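Local coordinates for protein cadherin-23 (PDB 5UZ8) that probably mediates calcium-dependent adhesion as a rod of cadherin repeats, and is linked to mechanotransduction in hearing, at residues Thr28-Ala33 against Leu82-Arg87; Val32-Pro37 against Gly43-Thr48; Asp178-Asp183 against Asn217-Gln222; Met245-Gln250 against Ser256-Ser261. All blocks are in the same frame, centred on the assembly; numbering follows the deposited sequence.

From the N terminus, contacts 1 and 2 start from the same strand, 28-35, and share Val32 and Ala33. Contact 2 closes a short turn at the N-terminal end of the first repeat, beside a calcium ion. That turn falls within the span of 48 residues closed by contact 1, which joins the two sheets of the same repeat. Contacts 3 and 4 follow in series, on the other side of the chain's centre. Contact 3 ties the loop between strands 170-173 and 184-193 of the second repeat to the linker into the third. Contact 4 closes a turn in the third repeat that resembles contact 2. Contacts 3 and 4 touch and share a calcium ion.

Contact 1. Residues Thr28-Ala33 against Leu82-Arg87; sequences TLIAVA and LNFTVR
Val32 and Val86 meet tip to tip across the interior of the first repeat. Val32 CG2 lies 4.1 Å from Val86 CG1. That branch of Val86 stands opposite its own backbone N (chi1 179°), which aims it across the gap. The CA atoms of Val32 and Val86 are 8.6 Å apart, so side chains and not backbones span the space. A second pair sits alongside. Ile30 CG2 comes to the rim of the Phe84 ring, near the ring plane, at 4.4 Å from Phe84 CZ. Ile30 therefore meets the far end of the ring and does not stack on a face. All four residues are buried and all the touching groups are apolar.

Further out, neighbouring strands add to the packing. Phe84 and Val86 also lean on Val102 of strand 97-107 and Leu49 of strand 46-53. Ile30 and Val32 touch Tyr15 of strand 15-20. At Leu29 and Ile30, which both face Val68, strand 28-35 carries a classic beta bulge. Strand 28-35 belongs to one sheet and strand 81-89 to the other. Their packing forms part of the hydrophobic core of the Greek-key beta sandwich of a cadherin repeat.

Contact 2. Residues Val32-Pro37 against Gly43-Thr48; sequences VAAVDP and GLITYT. With CA (calcium ion), chain H.
Tyr47 OH accepts a nearly straight hydrogen bond from Ala34 N, 2.9 Å long with an N-H...O angle of 176°. The donor lies in the plane of the ring, at its hydroxyl edge. This joins the two sheets of a cadherin beta sandwich beside its N-terminal calcium site. The two segments run roughly antiparallel, 151° apart. Ile45 fills the space between them. Ile45 CD1 comes to 3.3 Å from Ala34 O, and also lies against Ala34 CB and Asp36 CB. Ile45 CG2 turns the other way, over one face of the Tyr47 ring, 3.7 Å above its plane.

Where the two segments draw together at the connecting loop, Asp36 holds the calcium ion with both oxygens. With CG anti to the backbone N (chi1 -175°), the carboxylate faces the metal. Asp36 OD2 binds calcium at 2.3 Å and Asp36 OD1 more loosely at 2.9 Å. A water, Asn3, Asp38, Asn42 and Asp90 complete the site. Gly43 CA packs 3.4 Å from Asp36 OD1.

Contact 3. Residues Asp178-Asp183 against Asn217-Gln222; sequences DREKKD and NDCRPQ. With CA (calcium ion), chain G; CA (calcium ion), chain F; CA (calcium ion), chain E; GSH (glutathione), chain L.
Glu180 and Asp218 bring two carboxylates together over a pair of calcium ions. Glu180 OE2 lies 3.1 Å from Asp218 OD1, with the carboxylate planes 68° apart. The metals probably offset the repulsion between these like charges. Metal bonds dominate. Glu180 OE2 bridges the two ions, at 2.2 Å from calcium G and 2.8 Å from calcium F. Glu180 OE1 also binds calcium F. Asp218 spans the same pair, OD2 to calcium G and OD1 to calcium F. Asp178 OD1 binds calcium G at 2.4 Å. Asn217 OD1 and the backbone O of Cys219 turn to a third ion, calcium E.

Hydrogen bonds and a salt bridge position the metal-binding carboxylates. Asp178 OD1 also accepts from Glu180 N, forming an Asx turn. Arg179 NH2 forms a salt bridge with Glu180 OE1 at 3.0 Å. Glutathione adds its own contacts: its OE1 binds calcium G at 2.4 Å, and its N3 donates to Asp178 OD2.

Asp178-Arg179-Glu180 is the DRE motif of cadherins. Asn217-Cys219 belong to the linker that follows the DXNDN pattern, here ending in Cys219. The first loop joins strands 170-173 and 184-193. The second leads from strand 204-214 of one repeat to strand 227-233 of the next.

Contact 4. Residues Met245-Gln250 against Ser256-Ser261; sequences MLATDQ and SQLTYS. With CA (calcium ion), chain E.
Tyr260 OH takes up the backbone N-H of Ala247 here, where two segments run roughly antiparallel without a backbone ladder between them. Ala247 N donates to Tyr260 OH at 3.0 Å, and the bond is nearly straight at 175°. The donor lies in the plane of the Tyr260 ring, at its edge. The Leu246 side chain crosses Tyr260 at an angle, with Leu246 CD1 4.0 Å from Tyr260 OH.

Leu258 fills the middle with its two branches. Leu258 CD1 comes to 3.4 Å from Ala247 O and 3.9 Å from Ala247 CB. Leu258 CD2 meets Asp249 CB at 3.8 Å. The leucine thus lies between the tyrosine and the metal end.

At that end, Asp249 grips calcium E with both oxygens. Asp249 OD1 binds at 2.6 Å and Asp249 OD2 at 2.4 Å. The side chain is extended, its CG opposite the backbone N (chi1 -176°). Ser256 packs against it through carbon: Ser256 CB lies 3.4 Å from Asp249 OD1. The strongest partner of the Ser256 hydroxyl is the backbone O of Asp251, with Gly253 O also near. Asn217, Cys219, Asp251, Asn255 and Asp299 complete the metal site.

A hydrogen bond, an apolar middle and a metal-bound carboxylate thus follow in turn. Sharing the ion with linker residues probably couples this turn to the linker, consistent with the calcium-stiffened junctions of cadherins.

Contact 1. Residues Thr28-Ala33 against Leu82-Arg87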
loop_
_atom_site.group_PDB
_atom_site.type_symbol
_atom_site.label_atom_id
_atom_site.label_comp_id
_atom_site.label_asym_id
_atom_site.label_seq_id
_atom_site.Cartn_x
_atom_site.Cartn_y
_atom_site.Cartn_z
ATOM N N THR A 28 17.290 16.069 -34.395
ATOM C CA THR A 28 16.595 16.232 -35.658
ATOM C C THR A 28 15.221 15.594 -35.540
ATOM O O THR A 28 15.096 14.417 -35.166
ATOM C CB THR A 28 17.365 15.598 -36.826
ATOM O OG1 THR A 28 18.601 16.296 -37.018
ATOM C CG2 THR A 28 16.557 15.647 -38.110
ATOM N N LEU A 29 14.197 16.380 -35.821
ATOM C CA LEU A 29 12.830 15.909 -35.710
ATOM C C LEU A 29 12.258 15.508 -37.070
ATOM O O LEU A 29 11.522 14.537 -37.160
ATOM C CB LEU A 29 11.967 16.967 -35.092
ATOM C CG LEU A 29 12.416 17.477 -33.729
ATOM C CD1 LEU A 29 11.388 18.491 -33.251
ATOM C CD2 LEU A 29 12.594 16.352 -32.735
ATOM N N ILE A 30 12.569 16.277 -38.102
ATOM C CA ILE A 30 12.128 15.983 -39.458
ATOM C C ILE A 30 12.996 16.785 -40.384
ATOM O O ILE A 30 13.491 17.828 -40.007
ATOM C CB ILE A 30 10.633 16.318 -39.659
ATOM C CG1 ILE A 30 10.111 15.766 -40.996
ATOM C CG2 ILE A 30 10.328 17.823 -39.495
ATOM C CD1 ILE A 30 8.588 15.838 -41.066
ATOM N N ALA A 31 13.208 16.281 -41.594
ATOM C CA ALA A 31 13.894 17.050 -42.612
ATOM C C ALA A 31 13.065 17.077 -43.861
ATOM O O ALA A 31 12.677 16.020 -44.354
ATOM C CB ALA A 31 15.244 16.449 -42.904
ATOM N N VAL A 32 12.762 18.282 -44.326
ATOM C CA VAL A 32 11.972 18.475 -45.538
ATOM C C VAL A 32 12.822 19.213 -46.556
ATOM O O VAL A 32 13.859 19.787 -46.213
ATOM C CB VAL A 32 10.673 19.237 -45.258
ATOM C CG1 VAL A 32 9.875 18.566 -44.160
ATOM C CG2 VAL A 32 10.936 20.691 -44.912
ATOM N N ALA A 33 12.377 19.216 -47.811
ATOM C CA ALA A 33 13.116 19.846 -48.867
ATOM C C ALA A 33 12.162 20.284 -49.958
ATOM O O ALA A 33 11.179 19.591 -50.251
ATOM C CB ALA A 33 14.156 18.892 -49.451
ATOM N N LEU A 82 2.984 18.428 -32.358
ATOM C CA LEU A 82 3.650 19.692 -32.681
ATOM C C LEU A 82 3.366 19.968 -34.153
ATOM O O LEU A 82 3.934 19.304 -35.024
ATOM C CB LEU A 82 5.150 19.612 -32.453
ATOM C CG LEU A 82 5.574 19.416 -31.001
ATOM C CD1 LEU A 82 7.069 19.169 -30.885
ATOM C CD2 LEU A 82 5.107 20.588 -30.158
ATOM N N ASN A 83 2.491 20.937 -34.417
ATOM C CA ASN A 83 2.131 21.289 -35.787
ATOM C C ASN A 83 2.723 22.651 -36.154
ATOM O O ASN A 83 2.848 23.558 -35.311
ATOM C CB ASN A 83 0.605 21.272 -35.954
ATOM C CG ASN A 83 -0.004 19.942 -35.544
ATOM O OD1 ASN A 83 0.643 18.891 -35.647
ATOM N ND2 ASN A 83 -1.214 19.975 -35.022
ATOM N N PHE A 84 3.090 22.792 -37.428
ATOM C CA PHE A 84 3.607 24.032 -37.940
ATOM C C PHE A 84 3.583 24.000 -39.463
ATOM O O PHE A 84 3.219 22.993 -40.075
ATOM C CB PHE A 84 5.022 24.334 -37.404
ATOM C CG PHE A 84 6.010 23.257 -37.654
ATOM C CD1 PHE A 84 6.075 22.142 -36.809
ATOM C CD2 PHE A 84 6.883 23.326 -38.734
ATOM C CE1 PHE A 84 7.011 21.156 -37.019
ATOM C CE2 PHE A 84 7.818 22.317 -38.956
ATOM C CZ PHE A 84 7.880 21.234 -38.094
ATOM N N THR A 85 3.955 25.122 -40.037
ATOM C CA THR A 85 4.015 25.300 -41.467
ATOM C C THR A 85 5.451 25.578 -41.847
ATOM O O THR A 85 6.122 26.379 -41.185
ATOM C CB THR A 85 3.156 26.494 -41.843
ATOM O OG1 THR A 85 1.793 26.180 -41.588
ATOM C CG2 THR A 85 3.306 26.863 -43.283
ATOM N N VAL A 86 5.910 24.954 -42.930
ATOM C CA VAL A 86 7.193 25.290 -43.527
ATOM C C VAL A 86 6.930 26.127 -44.767
ATOM O O VAL A 86 6.086 25.760 -45.587
ATOM C CB VAL A 86 7.974 24.036 -43.947
ATOM C CG1 VAL A 86 9.291 24.454 -44.577
ATOM C CG2 VAL A 86 8.254 23.118 -42.762
ATOM N N ARG A 87 7.600 27.275 -44.866
ATOM C CA ARG A 87 7.558 28.129 -46.052
ATOM C C ARG A 87 8.889 28.013 -46.755
ATOM O O ARG A 87 9.918 28.215 -46.128
ATOM C CB ARG A 87 7.311 29.590 -45.666
ATOM C CG ARG A 87 7.188 30.564 -46.819
ATOM C CD ARG A 87 6.920 31.983 -46.330
ATOM N NE ARG A 87 6.947 32.975 -47.411
ATOM C CZ ARG A 87 5.921 33.270 -48.217
ATOM N NH1 ARG A 87 4.746 32.644 -48.107
ATOM N NH2 ARG A 87 6.069 34.194 -49.169
#

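Contact 2. Residues Val32-Pro37 against Gly43-Thr48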
loop_
_atom_site.group_PDB
_atom_site.type_symbol
_atom_site.label_atom_id
_atom_site.label_comp_id
_atom_site.label_asym_id
_atom_site.label_seq_id
_atom_site.Cartn_x
_atom_site.Cartn_y
_atom_site.Cartn_z
ATOM N N VAL A 32 12.762 18.282 -44.326
ATOM C CA VAL A 32 11.972 18.475 -45.538
ATOM C C VAL A 32 12.822 19.213 -46.556
ATOM O O VAL A 32 13.859 19.787 -46.213
ATOM C CB VAL A 32 10.673 19.237 -45.258
ATOM C CG1 VAL A 32 9.875 18.566 -44.160
ATOM C CG2 VAL A 32 10.936 20.691 -44.912
ATOM N N ALA A 33 12.377 19.216 -47.811
ATOM C CA ALA A 33 13.116 19.846 -48.867
ATOM C C ALA A 33 12.162 20.284 -49.958
ATOM O O ALA A 33 11.179 19.591 -50.251
ATOM C CB ALA A 33 14.156 18.892 -49.451
ATOM N N ALA A 34 12.464 21.438 -50.534
ATOM C CA ALA A 34 11.807 21.908 -51.722
ATOM C C ALA A 34 12.857 22.122 -52.794
ATOM O O ALA A 34 14.044 22.250 -52.493
ATOM C CB ALA A 34 11.080 23.199 -51.436
ATOM N N VAL A 35 12.403 22.187 -54.042
ATOM C CA VAL A 35 13.282 22.448 -55.171
ATOM C C VAL A 35 12.720 23.575 -56.009
ATOM O O VAL A 35 11.526 23.793 -56.039
ATOM C CB VAL A 35 13.497 21.206 -56.054
ATOM C CG1 VAL A 35 14.213 20.109 -55.267
ATOM C CG2 VAL A 35 12.175 20.700 -56.606
ATOM N N ASP A 36 13.609 24.292 -56.667
ATOM C CA ASP A 36 13.236 25.336 -57.581
ATOM C C ASP A 36 14.217 25.189 -58.725
ATOM O O ASP A 36 15.415 25.315 -58.500
ATOM C CB ASP A 36 13.381 26.692 -56.907
ATOM C CG ASP A 36 12.888 27.826 -57.772
ATOM O OD1 ASP A 36 13.378 27.996 -58.909
ATOM O OD2 ASP A 36 11.999 28.572 -57.299
ATOM N N PRO A 37 13.723 24.899 -59.938
ATOM C CA PRO A 37 14.669 24.707 -61.063
ATOM C C PRO A 37 15.515 25.951 -61.482
ATOM O O PRO A 37 16.611 25.786 -62.031
ATOM C CB PRO A 37 13.763 24.208 -62.204
ATOM C CG PRO A 37 12.384 24.644 -61.839
ATOM C CD PRO A 37 12.317 24.670 -60.336
ATOM N N GLY A 43 16.296 30.792 -58.019
ATOM C CA GLY A 43 16.198 29.402 -57.562
ATOM C C GLY A 43 16.871 29.099 -56.235
ATOM O O GLY A 43 17.026 27.922 -55.880
ATOM N N LEU A 44 17.255 30.140 -55.491
ATOM C CA LEU A 44 17.856 29.982 -54.158
ATOM C C LEU A 44 16.766 29.943 -53.080
ATOM O O LEU A 44 16.080 30.944 -52.862
ATOM C CB LEU A 44 18.802 31.148 -53.889
ATOM C CG LEU A 44 19.576 31.169 -52.581
ATOM C CD1 LEU A 44 20.232 29.821 -52.303
ATOM C CD2 LEU A 44 20.607 32.287 -52.656
ATOM N N ILE A 45 16.620 28.808 -52.401
ATOM C CA ILE A 45 15.487 28.615 -51.498
ATOM C C ILE A 45 15.856 28.938 -50.070
ATOM O O ILE A 45 16.828 28.412 -49.558
ATOM C CB ILE A 45 14.921 27.180 -51.589
ATOM C CG1 ILE A 45 14.439 26.925 -53.032
ATOM C CG2 ILE A 45 13.778 26.976 -50.585
ATOM C CD1 ILE A 45 14.167 25.470 -53.321
ATOM N N THR A 46 15.018 29.756 -49.432
ATOM C CA THR A 46 15.078 30.082 -48.002
ATOM C C THR A 46 13.896 29.410 -47.283
ATOM O O THR A 46 12.749 29.525 -47.738
ATOM C CB THR A 46 14.932 31.607 -47.827
ATOM O OG1 THR A 46 16.045 32.238 -48.437
ATOM C CG2 THR A 46 14.864 32.033 -46.372
ATOM N N TYR A 47 14.174 28.715 -46.188
ATOM C CA TYR A 47 13.143 28.062 -45.402
ATOM C C TYR A 47 12.885 28.870 -44.150
ATOM O O TYR A 47 13.823 29.292 -43.477
ATOM C CB TYR A 47 13.542 26.640 -44.984
ATOM C CG TYR A 47 13.799 25.715 -46.152
ATOM C CD1 TYR A 47 15.028 25.681 -46.768
ATOM C CD2 TYR A 47 12.791 24.878 -46.645
ATOM C CE1 TYR A 47 15.267 24.866 -47.867
ATOM C CE2 TYR A 47 13.015 24.057 -47.730
ATOM C CZ TYR A 47 14.258 24.030 -48.326
ATOM O OH TYR A 47 14.482 23.198 -49.388
ATOM N N THR A 48 11.606 29.082 -43.857
ATOM C CA THR A 48 11.177 29.603 -42.567
ATOM C C THR A 48 10.029 28.730 -42.030
ATOM O O THR A 48 9.374 27.997 -42.800
ATOM C CB THR A 48 10.696 31.059 -42.689
ATOM O OG1 THR A 48 9.636 31.144 -43.660
ATOM C CG2 THR A 48 11.839 31.985 -43.118
HETATM CA CA CA H . 11.859 30.402 -58.684
HETATM O O HOH W 1 11.425 32.501 -59.784
#

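Contact 3. Residues Asp178-Asp183 against Asn217-Gln222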
loop_
_atom_site.group_PDB
_atom_site.type_symbol
_atom_site.label_atom_id
_atom_site.label_comp_id
_atom_site.label_asym_id
_atom_site.label_seq_id
_atom_site.Cartn_x
_atom_site.Cartn_y
_atom_site.Cartn_z
ATOM N N ASP A 178 -5.118 -13.784 14.753
ATOM C CA ASP A 178 -5.074 -14.062 16.184
ATOM C C ASP A 178 -4.263 -12.975 16.824
ATOM O O ASP A 178 -3.023 -12.951 16.722
ATOM C CB ASP A 178 -4.484 -15.453 16.428
ATOM C CG ASP A 178 -4.441 -15.839 17.903
ATOM O OD1 ASP A 178 -4.904 -15.039 18.765
ATOM O OD2 ASP A 178 -3.927 -16.944 18.196
ATOM N N ARG A 179 -4.940 -12.058 17.516
ATOM C CA ARG A 179 -4.205 -10.989 18.208
ATOM C C ARG A 179 -3.098 -11.494 19.142
ATOM O O ARG A 179 -2.042 -10.851 19.314
ATOM C CB ARG A 179 -5.145 -10.107 18.997
ATOM C CG ARG A 179 -4.478 -8.789 19.394
ATOM C CD ARG A 179 -5.204 -8.164 20.568
ATOM N NE ARG A 179 -5.043 -9.025 21.730
ATOM C CZ ARG A 179 -3.968 -9.078 22.514
ATOM N NH1 ARG A 179 -2.954 -8.216 22.392
ATOM N NH2 ARG A 179 -3.936 -9.959 23.505
ATOM N N GLU A 180 -3.379 -12.630 19.781
ATOM C CA GLU A 180 -2.456 -13.173 20.734
ATOM C C GLU A 180 -1.134 -13.688 20.089
ATOM O O GLU A 180 -0.109 -13.782 20.770
ATOM C CB GLU A 180 -3.133 -14.302 21.505
ATOM C CG GLU A 180 -4.083 -13.855 22.608
ATOM C CD GLU A 180 -5.382 -13.255 22.121
ATOM O OE1 GLU A 180 -5.719 -12.135 22.576
ATOM O OE2 GLU A 180 -6.079 -13.860 21.293
ATOM N N LYS A 181 -1.194 -14.074 18.817
ATOM C CA LYS A 181 -0.024 -14.506 18.029
ATOM C C LYS A 181 0.703 -13.263 17.494
ATOM O O LYS A 181 1.900 -13.112 17.634
ATOM C CB LYS A 181 -0.452 -15.382 16.829
ATOM C CG LYS A 181 -0.778 -16.851 17.115
ATOM C CD LYS A 181 -1.064 -17.615 15.816
ATOM C CE LYS A 181 -1.756 -18.968 16.031
ATOM N NZ LYS A 181 -3.188 -18.815 16.380
ATOM N N LYS A 182 -0.052 -12.367 16.878
ATOM C CA LYS A 182 0.537 -11.162 16.299
ATOM C C LYS A 182 -0.520 -10.073 16.286
ATOM O O LYS A 182 -1.618 -10.268 15.742
ATOM C CB LYS A 182 1.025 -11.456 14.871
ATOM C CG LYS A 182 1.751 -10.301 14.222
ATOM C CD LYS A 182 2.709 -10.716 13.100
ATOM C CE LYS A 182 3.423 -9.491 12.532
ATOM N NZ LYS A 182 4.494 -9.869 11.570
ATOM N N ASP A 183 -0.201 -8.945 16.898
ATOM C CA ASP A 183 -1.242 -7.935 17.151
ATOM C C ASP A 183 -1.316 -6.809 16.121
ATOM O O ASP A 183 -2.221 -5.984 16.176
ATOM C CB ASP A 183 -1.157 -7.349 18.570
ATOM C CG ASP A 183 0.115 -6.579 18.847
ATOM O OD1 ASP A 183 0.977 -6.398 17.968
ATOM O OD2 ASP A 183 0.245 -6.127 20.014
ATOM N N ASN A 217 -12.467 -11.238 23.297
ATOM C CA ASN A 217 -12.227 -12.065 24.469
ATOM C C ASN A 217 -12.367 -13.534 24.062
ATOM O O ASN A 217 -13.448 -14.103 24.189
ATOM C CB ASN A 217 -13.218 -11.753 25.596
ATOM C CG ASN A 217 -12.831 -12.441 26.883
ATOM O OD1 ASN A 217 -11.638 -12.578 27.176
ATOM N ND2 ASN A 217 -13.808 -12.926 27.625
ATOM N N ASP A 218 -11.308 -14.147 23.533
ATOM C CA ASP A 218 -11.395 -15.540 23.083
ATOM C C ASP A 218 -10.500 -16.484 23.878
ATOM O O ASP A 218 -10.376 -17.624 23.507
ATOM C CB ASP A 218 -11.148 -15.683 21.585
ATOM C CG ASP A 218 -9.795 -15.069 21.098
ATOM O OD1 ASP A 218 -9.099 -14.302 21.802
ATOM O OD2 ASP A 218 -9.452 -15.358 19.915
ATOM N N CYS A 219 -9.918 -16.009 24.967
ATOM C CA CYS A 219 -9.064 -16.847 25.812
ATOM C C CYS A 219 -9.626 -16.903 27.242
ATOM O O CYS A 219 -9.857 -15.881 27.881
ATOM C CB CYS A 219 -7.642 -16.347 25.789
ATOM S SG CYS A 219 -7.043 -16.294 24.082
ATOM N N ARG A 220 -9.860 -18.123 27.722
ATOM C CA ARG A 220 -10.351 -18.310 29.061
ATOM C C ARG A 220 -9.174 -18.286 30.033
ATOM O O ARG A 220 -8.057 -18.645 29.682
ATOM C CB ARG A 220 -11.176 -19.606 29.197
ATOM C CG ARG A 220 -10.327 -20.853 29.279
ATOM C CD ARG A 220 -11.138 -22.111 29.208
ATOM N NE ARG A 220 -12.025 -22.269 30.350
ATOM C CZ ARG A 220 -12.758 -23.354 30.564
ATOM N NH1 ARG A 220 -12.656 -24.408 29.761
ATOM N NH2 ARG A 220 -13.587 -23.409 31.609
ATOM N N PRO A 221 -9.420 -17.834 31.260
ATOM C CA PRO A 221 -8.421 -17.907 32.327
ATOM C C PRO A 221 -7.947 -19.337 32.585
ATOM O O PRO A 221 -8.748 -20.272 32.462
ATOM C CB PRO A 221 -9.176 -17.385 33.532
ATOM C CG PRO A 221 -10.238 -16.511 32.958
ATOM C CD PRO A 221 -10.670 -17.189 31.705
ATOM N N GLN A 222 -6.664 -19.504 32.878
ATOM C CA GLN A 222 -6.074 -20.830 33.129
ATOM C C GLN A 222 -5.275 -20.785 34.371
ATOM O O GLN A 222 -4.491 -19.841 34.564
ATOM C CB GLN A 222 -4.951 -21.225 32.122
ATOM C CG GLN A 222 -5.278 -21.348 30.713
ATOM C CD GLN A 222 -4.018 -21.741 29.936
ATOM O OE1 GLN A 222 -3.249 -20.874 29.466
ATOM N NE2 GLN A 222 -3.771 -23.038 29.860
HETATM CA CA CA G . -7.090 -15.008 19.657
HETATM CA CA CA F . -8.080 -12.223 22.258
HETATM CA CA CA E . -10.045 -13.639 28.507
HETATM N N1 GSH L . -7.052 -21.550 17.350
HETATM C CA1 GSH L . -7.988 -20.500 17.723
HETATM C C1 GSH L . -8.015 -19.459 16.629
HETATM O O11 GSH L . -7.227 -19.605 15.666
HETATM O O12 GSH L . -8.800 -18.487 16.757
HETATM C CB1 GSH L . -7.598 -19.848 19.064
HETATM C CG1 GSH L . -6.251 -19.131 18.992
HETATM C CD1 GSH L . -6.036 -18.259 20.207
HETATM O OE1 GSH L . -6.672 -17.222 20.373
HETATM N N2 GSH L . -5.088 -18.668 21.043
HETATM C CA2 GSH L . -4.610 -17.864 22.149
HETATM C C2 GSH L . -3.126 -17.652 22.071
HETATM O O2 GSH L . -2.499 -17.476 23.102
HETATM C CB2 GSH L . -5.010 -18.532 23.464
HETATM S SG2 GSH L . -6.808 -18.562 23.570
HETATM N N3 GSH L . -2.586 -17.598 20.846
HETATM C CA3 GSH L . -1.184 -17.318 20.603
HETATM C C3 GSH L . -0.464 -18.476 19.940
HETATM O O31 GSH L . 0.773 -18.354 19.787
HETATM O O32 GSH L . -1.112 -19.477 19.537
HETATM O O HOH W 2 -7.664 -16.017 17.496
#

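Contact 4. Residues Met245-Gln250 against Ser256-Ser261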
loop_
_atom_site.group_PDB
_atom_site.type_symbol
_atom_site.label_atom_id
_atom_site.label_comp_id
_atom_site.label_asym_id
_atom_site.label_seq_id
_atom_site.Cartn_x
_atom_site.Cartn_y
_atom_site.Cartn_z
ATOM N N MET A 245 -3.402 -17.864 44.925
ATOM C CA MET A 245 -3.782 -18.511 43.681
ATOM C C MET A 245 -3.530 -17.517 42.557
ATOM O O MET A 245 -3.750 -16.303 42.723
ATOM C CB MET A 245 -5.253 -18.909 43.710
ATOM C CG MET A 245 -5.616 -19.904 44.808
ATOM S SD MET A 245 -4.631 -21.409 44.818
ATOM C CE MET A 245 -5.077 -22.138 43.246
ATOM N N LEU A 246 -3.070 -18.030 41.419
ATOM C CA LEU A 246 -2.731 -17.173 40.279
ATOM C C LEU A 246 -3.140 -17.848 38.973
ATOM O O LEU A 246 -2.690 -18.940 38.643
ATOM C CB LEU A 246 -1.226 -16.843 40.280
ATOM C CG LEU A 246 -0.728 -15.979 39.112
ATOM C CD1 LEU A 246 -1.247 -14.538 39.217
ATOM C CD2 LEU A 246 0.785 -15.985 39.021
ATOM N N ALA A 247 -4.036 -17.202 38.246
ATOM C CA ALA A 247 -4.404 -17.624 36.905
ATOM C C ALA A 247 -3.839 -16.636 35.882
ATOM O O ALA A 247 -3.458 -15.514 36.246
ATOM C CB ALA A 247 -5.907 -17.709 36.784
ATOM N N THR A 248 -3.757 -17.088 34.631
ATOM C CA THR A 248 -3.331 -16.266 33.501
ATOM C C THR A 248 -4.428 -16.202 32.451
ATOM O O THR A 248 -5.278 -17.093 32.357
ATOM C CB THR A 248 -2.051 -16.797 32.830
ATOM O OG1 THR A 248 -2.262 -18.139 32.365
ATOM C CG2 THR A 248 -0.883 -16.768 33.809
ATOM N N ASP A 249 -4.378 -15.168 31.632
ATOM C CA ASP A 249 -5.356 -14.957 30.578
ATOM C C ASP A 249 -4.674 -14.163 29.486
ATOM O O ASP A 249 -4.095 -13.117 29.751
ATOM C CB ASP A 249 -6.578 -14.223 31.155
ATOM C CG ASP A 249 -7.707 -14.035 30.154
ATOM O OD1 ASP A 249 -7.468 -13.563 29.014
ATOM O OD2 ASP A 249 -8.875 -14.298 30.526
ATOM N N GLN A 250 -4.678 -14.709 28.271
ATOM C CA GLN A 250 -3.866 -14.191 27.172
ATOM C C GLN A 250 -4.441 -12.956 26.460
ATOM O O GLN A 250 -3.764 -12.348 25.655
ATOM C CB GLN A 250 -3.635 -15.302 26.154
ATOM C CG GLN A 250 -2.869 -16.514 26.722
ATOM C CD GLN A 250 -1.584 -16.120 27.377
ATOM O OE1 GLN A 250 -0.693 -15.589 26.703
ATOM N NE2 GLN A 250 -1.428 -16.442 28.675
ATOM N N SER A 256 -8.608 -9.708 30.009
ATOM C CA SER A 256 -7.675 -10.505 30.797
ATOM C C SER A 256 -7.524 -9.999 32.233
ATOM O O SER A 256 -6.647 -10.468 32.964
ATOM C CB SER A 256 -6.317 -10.567 30.097
ATOM O OG SER A 256 -5.780 -9.274 29.890
ATOM N N GLN A 257 -8.430 -9.143 32.673
ATOM C CA GLN A 257 -8.474 -8.729 34.080
ATOM C C GLN A 257 -9.260 -9.758 34.892
ATOM O O GLN A 257 -10.416 -9.997 34.600
ATOM C CB GLN A 257 -9.117 -7.340 34.208
ATOM C CG GLN A 257 -8.128 -6.200 33.997
ATOM C CD GLN A 257 -7.023 -6.250 35.030
ATOM O OE1 GLN A 257 -7.264 -6.038 36.228
ATOM N NE2 GLN A 257 -5.816 -6.655 34.595
ATOM N N LEU A 258 -8.637 -10.355 35.898
ATOM C CA LEU A 258 -9.192 -11.550 36.536
ATOM C C LEU A 258 -9.681 -11.287 37.933
ATOM O O LEU A 258 -9.040 -10.544 38.698
ATOM C CB LEU A 258 -8.125 -12.643 36.602
ATOM C CG LEU A 258 -7.521 -13.069 35.275
ATOM C CD1 LEU A 258 -6.413 -14.103 35.467
ATOM C CD2 LEU A 258 -8.602 -13.596 34.350
ATOM N N THR A 259 -10.799 -11.907 38.282
ATOM C CA THR A 259 -11.280 -11.865 39.634
ATOM C C THR A 259 -11.443 -13.306 40.119
ATOM O O THR A 259 -11.908 -14.183 39.372
ATOM C CB THR A 259 -12.575 -11.041 39.766
ATOM O OG1 THR A 259 -13.531 -11.495 38.835
ATOM C CG2 THR A 259 -12.325 -9.596 39.436
ATOM N N TYR A 260 -11.053 -13.551 41.367
ATOM C CA TYR A 260 -11.075 -14.902 41.970
ATOM C C TYR A 260 -12.270 -15.107 42.887
ATOM O O TYR A 260 -12.707 -14.195 43.585
ATOM C CB TYR A 260 -9.810 -15.132 42.783
ATOM C CG TYR A 260 -8.582 -15.039 41.941
ATOM C CD1 TYR A 260 -8.124 -16.138 41.222
ATOM C CD2 TYR A 260 -7.896 -13.838 41.808
ATOM C CE1 TYR A 260 -6.986 -16.038 40.428
ATOM C CE2 TYR A 260 -6.776 -13.730 40.993
ATOM C CZ TYR A 260 -6.330 -14.837 40.304
ATOM O OH TYR A 260 -5.208 -14.741 39.480
ATOM N N SER A 261 -12.788 -16.325 42.899
ATOM C CA SER A 261 -13.843 -16.701 43.804
ATOM C C SER A 261 -13.621 -18.163 44.180
ATOM O O SER A 261 -12.791 -18.859 43.553
ATOM C CB SER A 261 -15.210 -16.491 43.155
ATOM O OG SER A 261 -15.310 -17.228 41.942
HETATM CA CA CA E . -10.045 -13.639 28.507
#